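Local coordinates for protein malic enzyme (Entamoeba histolytica, PDB 3NV9) that probably catalyses the NAD(P)-dependent oxidative decarboxylation of malate to pyruvate, as malic enzymes do, and forms a dimer, at residues 91-96 with 162-167; 154-159 with 183-188. One frame throughout, in Å; residues are numbered along the deposited sequence.

Interaction 1: residues 91-96 with 162-167; sequences NFVGVV and FGAINL
Phe-92 and Phe-162 meet at the start of strand 92-96 and just ahead of strand 164-167, and their rings form an offset stack with centroids 4.6 Å apart and planes inclined by 30°. The overlap is lopsided: CE1 of Phe-162 lies over one face of the Phe-92 ring, toward its rim, and comes within 3.6 Å of Phe-92 CE2. With CG trans to the carbonyl carbon (chi1 -67°), the Phe-162 ring leans across to the other strand, where Gly-94 offers bare backbone. The CA of Gly-94 sits over a face of that ring, 3.8 Å from its centroid, a CH-pi contact made possible by the missing side chain.

From the rings onward runs a parallel ladder, pairing Val-93 with Ala-164 through to Val-96 with Leu-167. At its start the carbonyl O of Phe-92 takes a short bond of 2.7 Å from Gly-163 N and a weak one from Ala-164 N. Gly-94 then bonds both ways: its N donates to Ala-164 O, and its O accepts a bond from Asn-166 N (2.8 Å). Val-96 N closes the run on Asn-166 O at 3.1 Å.

On the face of Val-93 and Asn-166, CG1 of Val-93 crosses to CB of Asn-166 at 3.7 Å, while Val-95 and Asn-166 run beside each other in the same direction. On the face of Ile-165 and Val-96, CG2 of Val-96 meets CG2 of Ile-165 at 3.9 Å.

These are the two central strands of the four-stranded parallel sheet of the N-terminal domain, with 131-136 beyond 92-97 and 190-192 beyond 164-167. Helices 114-128 and 363-372 pack on the Val-93 and Asn-166 face, and Ile-49 of the second subunit reaches Phe-92.

Interaction 2: residues 154-159 with 183-188; sequences FVQRIQ and RESCDI. With SO4 (sulfate ion), chain C.
The C-terminal ends of two helices, 148-158 and 174-185, meet beside the parallel sheet of the N-terminal domain, and two glutamines, Gln-156 and Gln-159, do most of the joining. Gln-159 uses both ends of its amide. Its OE1 accepts a nearly straight hydrogen bond (172°) from Asp-187 N at 2.9 Å, while its NE2 turns back to a lone pair of Gln-156 O in the plane of the amide. Held at both its oxygen and its nitrogen, the amide is fixed in rotation, and OE1 lies 3.5 Å from Cys-186 CB.

In this alpha/beta layout each helix leads into the next strand, 164-167 after the first and 190-192 after the second, so the glutamine ties one helix-to-strand turn to the other. One helical turn back, Gln-156 NE2 donates to Ser-185 OG at 2.8 Å, and that hydroxyl also bonds to Val-181 O. Cys-186 SG packs 4.3 Å from Val-155 CG1. Ile-188, with CG1 between N and the carbonyl carbon (chi1 60°), brings CD1 to 3.5 Å from Gln-159 O. The edge of the Arg-183 guanidinium meets a sulfate, probably from the crystallisation liquor, NH1 donating to O3 at 3.0 Å; Asp-380 N also bonds to it.

In the fold
Interaction 1 is the buried middle of the parallel sheet, while interaction 2 joins the ends of two helices and is only partly buried. They belong to one continuous piece of fold, since helix 148-158 runs into strand 164-167, which in turn leads to helix 174-185. The two meet directly: Ile-165 packs against both Val-155 and Ile-188, and Ile-188 also lies against Phe-162. Backbone bonds and aromatic packing hold the strands together, whereas the helix ends rely on amide and hydroxyl side chains bonded to backbone or to each other. Both approach the dimer interface, 91-96 through Phe-92 and 154-159 through Arg-157 and Phe-154, whose ring stacks on Phe-154 of the second subunit.

Interaction 1: residues 91-96 with 162-167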
loop_
_atom_site.group_PDB
_atom_site.type_symbol
_atom_site.label_atom_id
_atom_site.label_comp_id
_atom_site.label_asym_id
_atom_site.label_seq_id
_atom_site.Cartn_x
_atom_site.Cartn_y
_atom_site.Cartn_z
ATOM N N ASN A 91 6.175 5.367 8.980
ATOM C CA ASN A 91 5.514 4.234 9.663
ATOM C C ASN A 91 5.007 3.156 8.664
ATOM O O ASN A 91 4.124 2.371 9.002
ATOM C CB ASN A 91 4.407 4.795 10.600
ATOM C CG ASN A 91 3.853 3.763 11.627
ATOM O OD1 ASN A 91 2.630 3.622 11.750
ATOM N ND2 ASN A 91 4.724 3.065 12.338
ATOM N N PHE A 92 5.607 3.083 7.454
ATOM C CA PHE A 92 5.027 2.298 6.309
ATOM C C PHE A 92 5.899 1.089 6.026
ATOM O O PHE A 92 7.114 1.232 5.722
ATOM C CB PHE A 92 4.896 3.180 5.028
ATOM C CG PHE A 92 3.887 2.689 3.983
ATOM C CD1 PHE A 92 2.755 1.913 4.344
ATOM C CD2 PHE A 92 4.015 3.095 2.646
ATOM C CE1 PHE A 92 1.793 1.509 3.368
ATOM C CE2 PHE A 92 3.076 2.704 1.653
ATOM C CZ PHE A 92 1.964 1.893 2.012
ATOM N N VAL A 93 5.293 -0.097 6.118
ATOM C CA VAL A 93 5.989 -1.345 5.925
ATOM C C VAL A 93 5.448 -2.059 4.697
ATOM O O VAL A 93 4.225 -2.102 4.530
ATOM C CB VAL A 93 5.924 -2.235 7.160
ATOM C CG1 VAL A 93 6.459 -3.632 6.846
ATOM C CG2 VAL A 93 6.772 -1.561 8.333
ATOM N N GLY A 94 6.345 -2.542 3.811
ATOM C CA GLY A 94 5.927 -3.363 2.662
ATOM C C GLY A 94 6.098 -4.844 2.940
ATOM O O GLY A 94 7.156 -5.258 3.350
ATOM N N VAL A 95 5.043 -5.623 2.785
ATOM C CA VAL A 95 5.109 -7.051 3.060
ATOM C C VAL A 95 5.341 -7.635 1.679
ATOM O O VAL A 95 4.391 -7.774 0.907
ATOM C CB VAL A 95 3.751 -7.588 3.685
ATOM C CG1 VAL A 95 3.811 -9.055 4.142
ATOM C CG2 VAL A 95 3.365 -6.748 4.939
ATOM N N VAL A 96 6.599 -7.905 1.365
ATOM C CA VAL A 96 7.058 -8.268 0.028
ATOM C C VAL A 96 7.208 -9.781 -0.038
ATOM O O VAL A 96 7.858 -10.395 0.803
ATOM C CB VAL A 96 8.401 -7.518 -0.354
ATOM C CG1 VAL A 96 8.950 -7.963 -1.747
ATOM C CG2 VAL A 96 8.159 -6.036 -0.362
ATOM N N PHE A 162 8.947 3.224 1.465
ATOM C CA PHE A 162 8.760 2.514 2.743
ATOM C C PHE A 162 9.780 2.874 3.817
ATOM O O PHE A 162 10.887 3.353 3.510
ATOM C CB PHE A 162 8.749 0.978 2.549
ATOM C CG PHE A 162 7.568 0.476 1.788
ATOM C CD1 PHE A 162 6.326 0.317 2.415
ATOM C CD2 PHE A 162 7.675 0.172 0.448
ATOM C CE1 PHE A 162 5.246 -0.133 1.700
ATOM C CE2 PHE A 162 6.592 -0.282 -0.281
ATOM C CZ PHE A 162 5.363 -0.427 0.346
ATOM N N GLY A 163 9.384 2.610 5.065
ATOM C CA GLY A 163 10.191 2.852 6.238
ATOM C C GLY A 163 10.856 1.575 6.615
ATOM O O GLY A 163 11.848 1.608 7.337
ATOM N N ALA A 164 10.285 0.433 6.185
ATOM C CA ALA A 164 10.994 -0.839 6.235
ATOM C C ALA A 164 10.445 -1.837 5.232
ATOM O O ALA A 164 9.343 -1.644 4.709
ATOM C CB ALA A 164 10.920 -1.439 7.622
ATOM N N ILE A 165 11.188 -2.924 5.001
ATOM C CA ILE A 165 10.679 -3.973 4.178
ATOM C C ILE A 165 10.595 -5.267 4.945
ATOM O O ILE A 165 11.555 -5.675 5.595
ATOM C CB ILE A 165 11.562 -4.281 2.907
ATOM C CG1 ILE A 165 11.671 -3.075 1.990
ATOM C CG2 ILE A 165 11.054 -5.577 2.223
ATOM C CD1 ILE A 165 10.385 -2.585 1.487
ATOM N N ASN A 166 9.444 -5.924 4.824
ATOM C CA ASN A 166 9.210 -7.156 5.534
ATOM C C ASN A 166 9.041 -8.273 4.520
ATOM O O ASN A 166 7.927 -8.554 4.048
ATOM C CB ASN A 166 7.990 -6.947 6.464
ATOM C CG ASN A 166 7.503 -8.229 7.108
ATOM O OD1 ASN A 166 6.553 -8.845 6.595
ATOM N ND2 ASN A 166 8.118 -8.636 8.233
ATOM N N LEU A 167 10.156 -8.901 4.161
ATOM C CA LEU A 167 10.138 -10.053 3.231
ATOM C C LEU A 167 9.387 -11.212 3.867
ATOM O O LEU A 167 9.569 -11.501 5.044
ATOM C CB LEU A 167 11.572 -10.506 2.856
ATOM C CG LEU A 167 12.557 -9.437 2.306
ATOM C CD1 LEU A 167 14.005 -9.883 2.422
ATOM C CD2 LEU A 167 12.218 -9.080 0.831
#

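Interaction 2: residues 154-159 with 183-188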
loop_
_atom_site.group_PDB
_atom_site.type_symbol
_atom_site.label_atom_id
_atom_site.label_comp_id
_atom_site.label_asym_id
_atom_site.label_seq_id
_atom_site.Cartn_x
_atom_site.Cartn_y
_atom_site.Cartn_z
ATOM N N PHE A 154 13.724 -5.130 -7.610
ATOM C CA PHE A 154 12.366 -4.654 -7.306
ATOM C C PHE A 154 12.343 -3.855 -5.994
ATOM O O PHE A 154 11.875 -2.725 -5.933
ATOM C CB PHE A 154 11.352 -5.829 -7.253
ATOM C CG PHE A 154 9.962 -5.389 -6.934
ATOM C CD1 PHE A 154 9.064 -5.132 -7.945
ATOM C CD2 PHE A 154 9.557 -5.198 -5.598
ATOM C CE1 PHE A 154 7.766 -4.681 -7.656
ATOM C CE2 PHE A 154 8.246 -4.750 -5.279
ATOM C CZ PHE A 154 7.359 -4.475 -6.307
ATOM N N VAL A 155 12.892 -4.456 -4.962
ATOM C CA VAL A 155 12.882 -3.864 -3.648
ATOM C C VAL A 155 13.710 -2.586 -3.618
ATOM O O VAL A 155 13.272 -1.583 -3.019
ATOM C CB VAL A 155 13.329 -4.912 -2.584
ATOM C CG1 VAL A 155 13.485 -4.278 -1.192
ATOM C CG2 VAL A 155 12.342 -6.007 -2.540
ATOM N N GLN A 156 14.886 -2.625 -4.276
ATOM C CA GLN A 156 15.733 -1.427 -4.465
ATOM C C GLN A 156 15.012 -0.247 -5.131
ATOM O O GLN A 156 15.249 0.920 -4.793
ATOM C CB GLN A 156 17.043 -1.774 -5.210
ATOM C CG GLN A 156 18.097 -2.490 -4.292
ATOM C CD GLN A 156 19.300 -3.121 -5.044
ATOM O OE1 GLN A 156 19.419 -3.034 -6.282
ATOM N NE2 GLN A 156 20.184 -3.767 -4.291
ATOM N N ARG A 157 14.090 -0.545 -6.044
ATOM C CA ARG A 157 13.322 0.517 -6.682
ATOM C C ARG A 157 12.197 1.060 -5.784
ATOM O O ARG A 157 11.923 2.275 -5.796
ATOM C CB ARG A 157 12.775 0.040 -8.014
ATOM C CG ARG A 157 13.863 -0.210 -9.084
ATOM C CD ARG A 157 13.263 -0.352 -10.492
ATOM N NE ARG A 157 14.273 -0.860 -11.430
ATOM C CZ ARG A 157 15.263 -0.130 -11.970
ATOM N NH1 ARG A 157 15.368 1.173 -11.696
ATOM N NH2 ARG A 157 16.161 -0.706 -12.775
ATOM N N ILE A 158 11.591 0.170 -4.979
ATOM C CA ILE A 158 10.381 0.502 -4.215
ATOM C C ILE A 158 10.685 1.011 -2.819
ATOM O O ILE A 158 9.847 1.643 -2.207
ATOM C CB ILE A 158 9.405 -0.684 -4.115
ATOM C CG1 ILE A 158 7.946 -0.200 -4.004
ATOM C CG2 ILE A 158 9.815 -1.655 -2.973
ATOM C CD1 ILE A 158 6.918 -1.426 -4.036
ATOM N N GLN A 159 11.912 0.772 -2.363
ATOM C CA GLN A 159 12.349 1.115 -1.028
ATOM C C GLN A 159 12.032 2.548 -0.653
ATOM O O GLN A 159 11.930 2.871 0.537
ATOM C CB GLN A 159 13.856 0.936 -0.910
ATOM C CG GLN A 159 14.639 2.118 -1.411
ATOM C CD GLN A 159 16.123 1.880 -1.267
ATOM O OE1 GLN A 159 16.676 2.057 -0.208
ATOM N NE2 GLN A 159 16.767 1.458 -2.341
ATOM N N ARG A 183 19.690 -6.112 2.651
ATOM C CA ARG A 183 19.918 -5.509 3.946
ATOM C C ARG A 183 21.119 -4.542 3.933
ATOM O O ARG A 183 21.192 -3.638 4.733
ATOM C CB ARG A 183 20.006 -6.584 5.035
ATOM C CG ARG A 183 21.360 -7.070 5.383
ATOM C CD ARG A 183 21.192 -8.284 6.254
ATOM N NE ARG A 183 20.768 -7.941 7.622
ATOM C CZ ARG A 183 21.537 -8.115 8.705
ATOM N NH1 ARG A 183 22.765 -8.615 8.554
ATOM N NH2 ARG A 183 21.088 -7.804 9.931
ATOM N N GLU A 184 22.029 -4.709 2.976
ATOM C CA GLU A 184 23.228 -3.877 2.902
ATOM C C GLU A 184 23.017 -2.741 1.964
ATOM O O GLU A 184 23.487 -1.611 2.237
ATOM C CB GLU A 184 24.469 -4.710 2.549
ATOM C CG GLU A 184 24.789 -5.757 3.646
ATOM C CD GLU A 184 25.066 -5.129 5.054
ATOM O OE1 GLU A 184 25.432 -3.915 5.146
ATOM O OE2 GLU A 184 24.917 -5.868 6.068
ATOM N N SER A 185 22.255 -2.978 0.896
ATOM C CA SER A 185 22.076 -1.909 -0.084
ATOM C C SER A 185 20.985 -0.885 0.167
ATOM O O SER A 185 21.080 0.219 -0.381
ATOM C CB SER A 185 21.955 -2.445 -1.524
ATOM O OG SER A 185 21.033 -3.498 -1.631
ATOM N N CYS A 186 19.920 -1.239 0.905
ATOM C CA CYS A 186 18.786 -0.322 1.012
ATOM C C CYS A 186 19.035 0.635 2.155
ATOM O O CYS A 186 19.768 0.316 3.055
ATOM C CB CYS A 186 17.469 -1.100 1.171
ATOM S SG CYS A 186 17.052 -2.106 -0.316
ATOM N N ASP A 187 18.442 1.815 2.088
ATOM C CA ASP A 187 18.618 2.880 3.069
ATOM C C ASP A 187 17.569 2.820 4.216
ATOM O O ASP A 187 17.553 3.669 5.118
ATOM C CB ASP A 187 18.643 4.250 2.365
ATOM C CG ASP A 187 20.022 4.542 1.643
ATOM O OD1 ASP A 187 21.094 3.952 2.005
ATOM O OD2 ASP A 187 20.041 5.373 0.695
ATOM N N ILE A 188 16.715 1.802 4.138
ATOM C CA ILE A 188 15.786 1.349 5.170
ATOM C C ILE A 188 16.146 -0.095 5.587
ATOM O O ILE A 188 16.849 -0.801 4.873
ATOM C CB ILE A 188 14.294 1.404 4.730
ATOM C CG1 ILE A 188 14.052 0.512 3.505
ATOM C CG2 ILE A 188 13.886 2.840 4.483
ATOM C CD1 ILE A 188 12.610 0.499 2.976
HETATM S S SO4 C . 23.968 -9.010 12.345
HETATM O O1 SO4 C . 25.287 -9.056 12.929
HETATM O O2 SO4 C . 23.621 -7.609 12.116
HETATM O O3 SO4 C . 23.977 -9.725 11.076
HETATM O O4 SO4 C . 23.057 -9.743 13.190
#